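Local coordinates for protein catechol 1,2-dioxygenase (PDB 1DMH) that catalyses the iron(III)-dependent intradiol ring cleavage of catechol by O2 to cis,cis-muconate, the first step of the catechol branch of the beta-ketoadipate pathway, as a homodimer, at residues A[195-200]-A[221-226]; A[154-159]-A[177-182]; A[102-107]-A[256-261]. All coordinates share one frame; numbering follows the deposited sequence.

Contact 1 of 3, residues A[195-200]-A[221-226]; sequences ILPAGY and RPAHIH. With FE (Fe (III) ion), chain C; MCT (4-methylcatechol), chain D.
Tyr200 and Arg221 face each other through their backbones: Arg221 N donates to Tyr200 O (2.8 Å, N-H...O angle 159°), while the return bond from Tyr200 N to Arg221 O is weak. Farther along, a water accepts from His224 N at 3.0 Å and lies within bonding distance of Ala198 O, bridging the two segments.

Close packing fills the other end. Pro197 CG makes an apolar contact with Ile225 CG1 (4.1 Å), and the methyl of Ala223 sits against Pro197 O. Having no side chain, Gly199 can bring its CA to 3.2 Å from Arg221 O.

The segments carry much of the intradiol dioxygenase iron site. His224 NE2 and His226 NE2 bind the iron together with Tyr164 and both oxygens of 4-methylcatechol. A straight bond in the ring plane, from His224 ND1 to Pro222 O (2.8 Å, 175°), fixes the rotation of the His224 imidazole. Tyr200, a known iron ligand, here has OH 8.2 Å from the iron, consistent with the family's displacement of the axial tyrosine by catechol.

Substrate contacts form the last group. The Tyr200 side chain, its CG turned opposite the backbone N (chi1 168°), lays one ring face against 4-methylcatechol, whose C5 sits over the ring centre. Arg221 NH1 gives a weak bond to substrate O3, and its NH2 forms a salt bridge with Asp252.

Contact 2 of 3, residues A[154-159]-A[177-182]; sequences EIWHAN and NMRRSI
Ile155 and Arg180 form a hydrogen-bonded pair where two antiparallel strands, 152-157 and 179-183, run side by side in the mixed sheet of the catalytic domain. Ile155 N donates to Arg180 O at 3.0 Å, and Arg180 N returns a bond to Ile155 O at 3.1 Å. Two residues on, His157 N reaches Met178 O at a longer 3.3 Å. Trp156 with Arg179 and Glu154 with Ser181 are the flanking non-hydrogen-bonded pairs, where CA-H groups of Trp156 and Glu154 approach carbonyls of the other strand.

The polar side chains find their partners largely elsewhere in the fold, with water serving Glu154 and Ser181. Glu154 OE1 accepts from a water at 2.8 Å that also meets Ser181 OG, and it is hydrogen-bonded to the hydroxyl of Tyr110 as well. A second water donates to both His157 O and Asn177 O, joining the segments where the strands give way to loop. His157 ND1 turns its N-H back on Ala158 O (2.8 Å), while NE2 is hydrogen-bonded to Thr194 OG1, so the imidazole is held at both nitrogens. Arg180 NH1 bonds back to Arg179 O (2.8 Å) from above the carbonyl plane, and Asn159 OD1 accepts from Lys161 N. Arg179 crosses beside Trp156, the guanidinium and indole planes only 21° apart; its nearest approach is NH1 to CD1 at 3.4 Å. The guanidinium is held by Leu109 O and Ser165 O. Trp156 in turn stacks on the iron ligand His226.

Met178 completes the packing. Its CB lies over a face of the His157 ring, a CH-pi contact 17° off the normal, with SD oblique to the same ring. A bend at chi3 (-57°) sends the methyl CE to within 3.6 Å of Asn159 N.

Contact 3 of 3, residues A[102-107]-A[256-261]; sequences PRTIEG and ATREGL
Thr104 OG1 donates a short 2.5 Å hydrogen bond to Ala256 O, pinning together two irregular loops; the second of these ends in a type II beta turn, Arg258 to Leu261. The hydroxyl meets the carbonyl in its plane, on a lone pair (C=O...O angle 121°), and a chi1 of -163° is what swings OG1 there, leaving the methyl CG2 to slide past Leu261 CD1.

On one side of this bond Ile105 CG1 packs on the methyl of Ala256 (3.7 Å). On the other, the Pro102 ring is wedged between Arg258 and Leu261, with CB 3.8 Å from Arg258 CD, and CD 3.9 Å from Leu261 CD2. The guanidinium of Arg258 places one face over Arg103 O, which stands 3.2 Å above its plane and accepts no bond from NE.

Farther out, Asp89 of helix 80-94 forms salt bridges with both Arg258 and Arg103, and Asp92 adds a second partner for Arg103. The shared carboxylate probably offsets the like charges of the two arginines. Ile105 and Gly107 lead toward the substrate pocket, where Gly107 touches 4-methylcatechol.

The turn itself sets Arg258 and Leu261 in place: Gly260 has the positive phi (98°) required at its third position, and it is closed by Leu261 N donating to Arg258 O at 3.0 Å.

Overall arrangement
From the N terminus, the chain leaves helix 80-94 and enters 102-107, where contact 3 opens; it closes only at 256-261, after 148 intervening residues. The other two contacts nest within this loop. Contact 2 comes first, pairing strands 152-157 and 179-183 across 17 residues, and contact 1 follows in series, joining the loop 195-200 to strand 220-230 across 20. Strand 220-230 neighbours strand 152-157, and a probable hydrogen bond from His226 N to Trp156 O joins contacts 1 and 2. Contact 3 brings two loops up to the iron site: Glu106 O lies near His226 CE1, and Ala256 CB packs on Arg221 NH2.

Contact 1 of 3, residues A[195-200]-A[221-226]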
loop_
_atom_site.group_PDB
_atom_site.type_symbol
_atom_site.label_atom_id
_atom_site.label_comp_id
_atom_site.label_asym_id
_atom_site.label_seq_id
_atom_site.Cartn_x
_atom_site.Cartn_y
_atom_site.Cartn_z
ATOM N N ILE A 195 1.319 -29.879 -19.205
ATOM C CA ILE A 195 0.349 -30.604 -18.382
ATOM C C ILE A 195 -0.847 -29.682 -18.114
ATOM O O ILE A 195 -0.730 -28.458 -18.237
ATOM C CB ILE A 195 0.932 -31.060 -17.002
ATOM C CG1 ILE A 195 1.415 -29.847 -16.213
ATOM C CG2 ILE A 195 2.060 -32.071 -17.196
ATOM C CD1 ILE A 195 1.831 -30.175 -14.798
ATOM N N LEU A 196 -1.991 -30.267 -17.772
ATOM C CA LEU A 196 -3.181 -29.475 -17.455
ATOM C C LEU A 196 -2.969 -28.762 -16.140
ATOM O O LEU A 196 -2.633 -29.383 -15.140
ATOM C CB LEU A 196 -4.422 -30.344 -17.292
ATOM C CG LEU A 196 -5.375 -30.510 -18.459
ATOM C CD1 LEU A 196 -6.544 -31.349 -17.966
ATOM C CD2 LEU A 196 -5.881 -29.163 -18.948
ATOM N N PRO A 197 -3.134 -27.440 -16.129
ATOM C CA PRO A 197 -2.947 -26.709 -14.881
ATOM C C PRO A 197 -4.169 -26.873 -13.992
ATOM O O PRO A 197 -5.240 -27.293 -14.458
ATOM C CB PRO A 197 -2.783 -25.278 -15.362
ATOM C CG PRO A 197 -3.763 -25.234 -16.473
ATOM C CD PRO A 197 -3.402 -26.503 -17.231
ATOM N N ALA A 198 -3.994 -26.561 -12.712
ATOM C CA ALA A 198 -5.086 -26.602 -11.737
ATOM C C ALA A 198 -5.328 -25.127 -11.443
ATOM O O ALA A 198 -4.435 -24.309 -11.642
ATOM C CB ALA A 198 -4.645 -27.319 -10.447
ATOM N N GLY A 199 -6.524 -24.787 -10.990
ATOM C CA GLY A 199 -6.806 -23.405 -10.658
ATOM C C GLY A 199 -5.825 -22.888 -9.615
ATOM O O GLY A 199 -5.126 -23.659 -8.941
ATOM N N TYR A 200 -5.764 -21.570 -9.494
ATOM C CA TYR A 200 -4.876 -20.891 -8.555
ATOM C C TYR A 200 -5.737 -20.355 -7.384
ATOM O O TYR A 200 -6.902 -19.974 -7.581
ATOM C CB TYR A 200 -4.190 -19.739 -9.318
ATOM C CG TYR A 200 -3.442 -18.733 -8.475
ATOM C CD1 TYR A 200 -4.125 -17.719 -7.794
ATOM C CD2 TYR A 200 -2.063 -18.814 -8.319
ATOM C CE1 TYR A 200 -3.451 -16.813 -6.973
ATOM C CE2 TYR A 200 -1.371 -17.908 -7.499
ATOM C CZ TYR A 200 -2.079 -16.918 -6.830
ATOM O OH TYR A 200 -1.411 -16.067 -5.987
ATOM N N ARG A 221 -9.166 -18.792 -8.748
ATOM C CA ARG A 221 -9.168 -18.602 -10.192
ATOM C C ARG A 221 -9.331 -19.979 -10.825
ATOM O O ARG A 221 -8.812 -20.971 -10.306
ATOM C CB ARG A 221 -7.832 -18.022 -10.712
ATOM C CG ARG A 221 -7.412 -16.654 -10.147
ATOM C CD ARG A 221 -6.647 -15.889 -11.204
ATOM N NE ARG A 221 -7.549 -15.676 -12.331
ATOM C CZ ARG A 221 -7.193 -15.321 -13.557
ATOM N NH1 ARG A 221 -5.915 -15.119 -13.860
ATOM N NH2 ARG A 221 -8.130 -15.226 -14.504
ATOM N N PRO A 222 -10.108 -20.068 -11.911
ATOM C CA PRO A 222 -10.293 -21.351 -12.598
ATOM C C PRO A 222 -8.948 -21.735 -13.269
ATOM O O PRO A 222 -8.061 -20.884 -13.411
ATOM C CB PRO A 222 -11.375 -21.017 -13.625
ATOM C CG PRO A 222 -11.096 -19.522 -13.930
ATOM C CD PRO A 222 -10.960 -19.021 -12.519
ATOM N N ALA A 223 -8.779 -22.998 -13.662
ATOM C CA ALA A 223 -7.549 -23.428 -14.343
ATOM C C ALA A 223 -7.490 -22.648 -15.660
ATOM O O ALA A 223 -8.467 -22.603 -16.397
ATOM C CB ALA A 223 -7.597 -24.921 -14.614
ATOM N N HIS A 224 -6.334 -22.048 -15.952
ATOM C CA HIS A 224 -6.169 -21.228 -17.151
ATOM C C HIS A 224 -4.714 -21.228 -17.644
ATOM O O HIS A 224 -3.782 -21.591 -16.912
ATOM C CB HIS A 224 -6.560 -19.782 -16.852
ATOM C CG HIS A 224 -5.735 -19.175 -15.767
ATOM N ND1 HIS A 224 -5.934 -19.470 -14.432
ATOM C CD2 HIS A 224 -4.631 -18.396 -15.821
ATOM C CE1 HIS A 224 -4.987 -18.896 -13.712
ATOM N NE2 HIS A 224 -4.184 -18.238 -14.530
ATOM N N ILE A 225 -4.547 -20.809 -18.896
ATOM C CA ILE A 225 -3.236 -20.743 -19.546
ATOM C C ILE A 225 -3.077 -19.337 -20.131
ATOM O O ILE A 225 -3.959 -18.859 -20.836
ATOM C CB ILE A 225 -3.148 -21.795 -20.668
ATOM C CG1 ILE A 225 -3.308 -23.196 -20.055
ATOM C CG2 ILE A 225 -1.818 -21.654 -21.426
ATOM C CD1 ILE A 225 -3.492 -24.309 -21.077
ATOM N N HIS A 226 -1.962 -18.682 -19.822
ATOM C CA HIS A 226 -1.689 -17.319 -20.296
ATOM C C HIS A 226 -1.018 -17.296 -21.671
ATOM O O HIS A 226 -0.243 -18.185 -21.998
ATOM C CB HIS A 226 -0.735 -16.615 -19.327
ATOM C CG HIS A 226 -1.319 -16.358 -17.978
ATOM N ND1 HIS A 226 -2.041 -15.214 -17.685
ATOM C CD2 HIS A 226 -1.300 -17.098 -16.843
ATOM C CE1 HIS A 226 -2.438 -15.264 -16.424
ATOM N NE2 HIS A 226 -2.002 -16.394 -15.893
HETATM FE FE FE C . -2.488 -17.220 -14.033
HETATM C C1 MCT D . -3.842 -13.649 -10.708
HETATM C C2 MCT D . -3.686 -13.825 -12.094
HETATM C C3 MCT D . -3.177 -15.056 -12.558
HETATM O O3 MCT D . -3.021 -15.243 -13.907
HETATM C C4 MCT D . -2.833 -16.078 -11.690
HETATM O O4 MCT D . -2.346 -17.258 -12.197
HETATM C C5 MCT D . -2.976 -15.930 -10.336
HETATM C C6 MCT D . -3.511 -14.643 -9.821
HETATM C C MCT D . -4.393 -12.312 -10.177
HETATM O O HOH W 1 -4.449 -22.101 -13.584
HETATM O O HOH W 2 -1.682 -15.155 -12.719
#

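Contact 2 of 3, residues A[154-159]-A[177-182]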
loop_
_atom_site.group_PDB
_atom_site.type_symbol
_atom_site.label_atom_id
_atom_site.label_comp_id
_atom_site.label_asym_id
_atom_site.label_seq_id
_atom_site.Cartn_x
_atom_site.Cartn_y
_atom_site.Cartn_z
ATOM N N GLU A 154 3.891 -16.563 -26.507
ATOM C CA GLU A 154 4.436 -16.819 -25.182
ATOM C C GLU A 154 3.351 -17.409 -24.287
ATOM O O GLU A 154 2.287 -16.828 -24.141
ATOM C CB GLU A 154 4.965 -15.537 -24.565
ATOM C CG GLU A 154 6.041 -14.916 -25.407
ATOM C CD GLU A 154 6.625 -13.682 -24.762
ATOM O OE1 GLU A 154 7.237 -13.800 -23.681
ATOM O OE2 GLU A 154 6.462 -12.596 -25.342
ATOM N N ILE A 155 3.649 -18.561 -23.691
ATOM C CA ILE A 155 2.710 -19.277 -22.847
ATOM C C ILE A 155 3.279 -19.559 -21.467
ATOM O O ILE A 155 4.450 -19.917 -21.328
ATOM C CB ILE A 155 2.346 -20.626 -23.498
ATOM C CG1 ILE A 155 1.913 -20.379 -24.950
ATOM C CG2 ILE A 155 1.238 -21.322 -22.707
ATOM C CD1 ILE A 155 1.414 -21.605 -25.642
ATOM N N TRP A 156 2.469 -19.382 -20.434
ATOM C CA TRP A 156 2.934 -19.701 -19.094
ATOM C C TRP A 156 1.714 -20.136 -18.321
ATOM O O TRP A 156 0.616 -19.653 -18.587
ATOM C CB TRP A 156 3.687 -18.506 -18.444
ATOM C CG TRP A 156 2.931 -17.230 -18.062
ATOM C CD1 TRP A 156 2.533 -16.853 -16.806
ATOM C CD2 TRP A 156 2.546 -16.161 -18.939
ATOM N NE1 TRP A 156 1.926 -15.616 -16.847
ATOM C CE2 TRP A 156 1.922 -15.169 -18.144
ATOM C CE3 TRP A 156 2.669 -15.944 -20.325
ATOM C CZ2 TRP A 156 1.418 -13.981 -18.683
ATOM C CZ3 TRP A 156 2.167 -14.762 -20.867
ATOM C CH2 TRP A 156 1.549 -13.795 -20.041
ATOM N N HIS A 157 1.885 -21.082 -17.406
ATOM C CA HIS A 157 0.756 -21.584 -16.621
ATOM C C HIS A 157 1.223 -22.297 -15.358
ATOM O O HIS A 157 2.417 -22.510 -15.167
ATOM C CB HIS A 157 -0.107 -22.512 -17.486
ATOM C CG HIS A 157 0.567 -23.802 -17.872
ATOM N ND1 HIS A 157 0.609 -24.906 -17.041
ATOM C CD2 HIS A 157 1.211 -24.165 -19.010
ATOM C CE1 HIS A 157 1.247 -25.892 -17.653
ATOM N NE2 HIS A 157 1.623 -25.468 -18.850
ATOM N N ALA A 158 0.273 -22.658 -14.502
ATOM C CA ALA A 158 0.567 -23.317 -13.230
ATOM C C ALA A 158 0.596 -24.847 -13.322
ATOM O O ALA A 158 0.193 -25.417 -14.338
ATOM C CB ALA A 158 -0.472 -22.877 -12.180
ATOM N N ASN A 159 1.088 -25.500 -12.266
ATOM C CA ASN A 159 1.117 -26.955 -12.248
ATOM C C ASN A 159 -0.172 -27.419 -11.587
ATOM O O ASN A 159 -1.078 -26.606 -11.398
ATOM C CB ASN A 159 2.349 -27.510 -11.504
ATOM C CG ASN A 159 2.438 -27.060 -10.049
ATOM O OD1 ASN A 159 1.447 -26.645 -9.438
ATOM N ND2 ASN A 159 3.638 -27.183 -9.478
ATOM N N ASN A 177 10.025 -23.502 -15.783
ATOM C CA ASN A 177 9.197 -24.687 -15.914
ATOM C C ASN A 177 7.806 -24.153 -16.305
ATOM O O ASN A 177 7.316 -23.193 -15.692
ATOM C CB ASN A 177 9.095 -25.433 -14.581
ATOM C CG ASN A 177 8.400 -26.783 -14.716
ATOM O OD1 ASN A 177 7.739 -27.248 -13.780
ATOM N ND2 ASN A 177 8.568 -27.427 -15.860
ATOM N N MET A 178 7.207 -24.767 -17.332
ATOM C CA MET A 178 5.886 -24.410 -17.866
ATOM C C MET A 178 5.810 -22.972 -18.398
ATOM O O MET A 178 4.770 -22.318 -18.316
ATOM C CB MET A 178 4.821 -24.660 -16.794
ATOM C CG MET A 178 4.787 -26.144 -16.316
ATOM S SD MET A 178 3.645 -26.414 -14.934
ATOM C CE MET A 178 4.334 -25.236 -13.745
ATOM N N ARG A 179 6.923 -22.493 -18.957
ATOM C CA ARG A 179 7.012 -21.155 -19.535
ATOM C C ARG A 179 7.864 -21.277 -20.814
ATOM O O ARG A 179 9.039 -21.633 -20.733
ATOM C CB ARG A 179 7.711 -20.178 -18.567
ATOM C CG ARG A 179 6.995 -19.885 -17.245
ATOM C CD ARG A 179 7.890 -19.028 -16.328
ATOM N NE ARG A 179 7.297 -18.739 -15.020
ATOM C CZ ARG A 179 6.303 -17.870 -14.816
ATOM N NH1 ARG A 179 5.783 -17.193 -15.842
ATOM N NH2 ARG A 179 5.850 -17.663 -13.580
ATOM N N ARG A 180 7.291 -20.981 -21.979
ATOM C CA ARG A 180 8.043 -21.060 -23.232
ATOM C C ARG A 180 7.617 -19.993 -24.232
ATOM O O ARG A 180 6.516 -19.434 -24.137
ATOM C CB ARG A 180 7.835 -22.421 -23.910
ATOM C CG ARG A 180 8.434 -23.637 -23.223
ATOM C CD ARG A 180 9.962 -23.617 -23.201
ATOM N NE ARG A 180 10.467 -24.851 -22.613
ATOM C CZ ARG A 180 10.550 -25.106 -21.310
ATOM N NH1 ARG A 180 10.223 -24.186 -20.409
ATOM N NH2 ARG A 180 11.023 -26.283 -20.901
ATOM N N SER A 181 8.499 -19.718 -25.194
ATOM C CA SER A 181 8.191 -18.800 -26.285
ATOM C C SER A 181 8.252 -19.673 -27.516
ATOM O O SER A 181 9.210 -20.419 -27.696
ATOM C CB SER A 181 9.234 -17.695 -26.421
ATOM O OG SER A 181 9.145 -16.810 -25.334
ATOM N N ILE A 182 7.227 -19.607 -28.345
ATOM C CA ILE A 182 7.208 -20.399 -29.559
ATOM C C ILE A 182 7.022 -19.524 -30.773
ATOM O O ILE A 182 6.126 -18.691 -30.824
ATOM C CB ILE A 182 6.111 -21.467 -29.501
ATOM C CG1 ILE A 182 6.426 -22.376 -28.323
ATOM C CG2 ILE A 182 6.039 -22.267 -30.824
ATOM C CD1 ILE A 182 5.559 -23.495 -28.247
HETATM O O HOH W 3 7.814 -16.431 -23.049
HETATM O O HOH W 4 5.029 -21.663 -14.393
#

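Contact 3 of 3, residues A[102-107]-A[256-261]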
loop_
_atom_site.group_PDB
_atom_site.type_symbol
_atom_site.label_atom_id
_atom_site.label_comp_id
_atom_site.label_asym_id
_atom_site.label_seq_id
_atom_site.Cartn_x
_atom_site.Cartn_y
_atom_site.Cartn_z
ATOM N N PRO A 102 -10.457 -11.843 -27.936
ATOM C CA PRO A 102 -10.649 -10.935 -26.800
ATOM C C PRO A 102 -9.420 -10.838 -25.920
ATOM O O PRO A 102 -8.785 -11.851 -25.650
ATOM C CB PRO A 102 -11.793 -11.594 -26.021
ATOM C CG PRO A 102 -12.517 -12.392 -27.063
ATOM C CD PRO A 102 -11.360 -12.997 -27.794
ATOM N N ARG A 103 -9.097 -9.632 -25.462
ATOM C CA ARG A 103 -7.969 -9.460 -24.554
ATOM C C ARG A 103 -8.467 -9.793 -23.157
ATOM O O ARG A 103 -9.670 -9.795 -22.910
ATOM C CB ARG A 103 -7.501 -7.995 -24.517
ATOM C CG ARG A 103 -8.602 -7.005 -24.115
ATOM C CD ARG A 103 -8.030 -5.667 -23.671
ATOM N NE ARG A 103 -7.153 -5.056 -24.667
ATOM C CZ ARG A 103 -7.567 -4.437 -25.769
ATOM N NH1 ARG A 103 -8.862 -4.316 -26.024
ATOM N NH2 ARG A 103 -6.675 -3.918 -26.610
ATOM N N THR A 104 -7.557 -10.117 -22.250
ATOM C CA THR A 104 -7.963 -10.252 -20.857
ATOM C C THR A 104 -6.721 -9.993 -20.017
ATOM O O THR A 104 -5.660 -9.724 -20.580
ATOM C CB THR A 104 -8.741 -11.575 -20.486
ATOM O OG1 THR A 104 -9.380 -11.347 -19.219
ATOM C CG2 THR A 104 -7.838 -12.793 -20.359
ATOM N N ILE A 105 -6.823 -10.063 -18.694
ATOM C CA ILE A 105 -5.674 -9.659 -17.888
ATOM C C ILE A 105 -4.408 -10.495 -17.958
ATOM O O ILE A 105 -4.429 -11.710 -18.168
ATOM C CB ILE A 105 -6.070 -9.409 -16.378
ATOM C CG1 ILE A 105 -6.197 -10.735 -15.600
ATOM C CG2 ILE A 105 -7.386 -8.608 -16.327
ATOM C CD1 ILE A 105 -6.394 -10.535 -14.096
ATOM N N GLU A 106 -3.293 -9.801 -17.808
ATOM C CA GLU A 106 -1.995 -10.426 -17.836
ATOM C C GLU A 106 -1.763 -11.172 -16.534
ATOM O O GLU A 106 -1.226 -12.272 -16.537
ATOM C CB GLU A 106 -0.907 -9.350 -18.024
ATOM C CG GLU A 106 0.520 -9.866 -17.978
ATOM C CD GLU A 106 1.537 -8.745 -18.155
ATOM O OE1 GLU A 106 1.218 -7.723 -18.809
ATOM O OE2 GLU A 106 2.667 -8.891 -17.657
ATOM N N GLY A 107 -2.173 -10.591 -15.416
ATOM C CA GLY A 107 -1.902 -11.247 -14.143
ATOM C C GLY A 107 -0.494 -10.823 -13.741
ATOM O O GLY A 107 0.257 -10.301 -14.572
ATOM N N ALA A 256 -11.420 -12.324 -14.985
ATOM C CA ALA A 256 -10.766 -12.334 -16.277
ATOM C C ALA A 256 -11.405 -13.210 -17.335
ATOM O O ALA A 256 -11.073 -13.095 -18.507
ATOM C CB ALA A 256 -9.317 -12.741 -16.097
ATOM N N THR A 257 -12.306 -14.095 -16.952
ATOM C CA THR A 257 -12.895 -14.968 -17.955
ATOM C C THR A 257 -13.836 -14.229 -18.909
ATOM O O THR A 257 -14.569 -13.316 -18.514
ATOM C CB THR A 257 -13.569 -16.179 -17.272
ATOM O OG1 THR A 257 -14.528 -15.716 -16.334
ATOM C CG2 THR A 257 -12.538 -16.971 -16.482
ATOM N N ARG A 258 -13.770 -14.612 -20.185
ATOM C CA ARG A 258 -14.576 -14.021 -21.248
ATOM C C ARG A 258 -15.085 -15.058 -22.203
ATOM O O ARG A 258 -14.434 -16.077 -22.420
ATOM C CB ARG A 258 -13.761 -13.084 -22.109
ATOM C CG ARG A 258 -13.195 -11.923 -21.411
ATOM C CD ARG A 258 -13.016 -10.911 -22.461
ATOM N NE ARG A 258 -12.717 -9.622 -21.889
ATOM C CZ ARG A 258 -12.807 -8.489 -22.569
ATOM N NH1 ARG A 258 -13.187 -8.511 -23.841
ATOM N NH2 ARG A 258 -12.511 -7.342 -21.966
ATOM N N GLU A 259 -16.226 -14.765 -22.816
ATOM C CA GLU A 259 -16.800 -15.670 -23.802
ATOM C C GLU A 259 -15.828 -15.724 -24.959
ATOM O O GLU A 259 -15.318 -14.692 -25.399
ATOM C CB GLU A 259 -18.145 -15.157 -24.307
ATOM C CG GLU A 259 -19.241 -15.239 -23.280
ATOM C CD GLU A 259 -20.557 -14.731 -23.836
ATOM O OE1 GLU A 259 -20.991 -15.281 -24.892
ATOM O OE2 GLU A 259 -21.151 -13.790 -23.227
ATOM N N GLY A 260 -15.584 -16.927 -25.451
ATOM C CA GLY A 260 -14.650 -17.073 -26.537
ATOM C C GLY A 260 -13.295 -17.487 -26.004
ATOM O O GLY A 260 -12.429 -17.840 -26.782
ATOM N N LEU A 261 -13.095 -17.438 -24.693
ATOM C CA LEU A 261 -11.809 -17.840 -24.122
ATOM C C LEU A 261 -11.920 -19.116 -23.277
ATOM O O LEU A 261 -10.946 -19.523 -22.621
ATOM C CB LEU A 261 -11.208 -16.712 -23.277
ATOM C CG LEU A 261 -10.915 -15.394 -24.001
ATOM C CD1 LEU A 261 -10.294 -14.410 -23.006
ATOM C CD2 LEU A 261 -9.986 -15.632 -25.199
#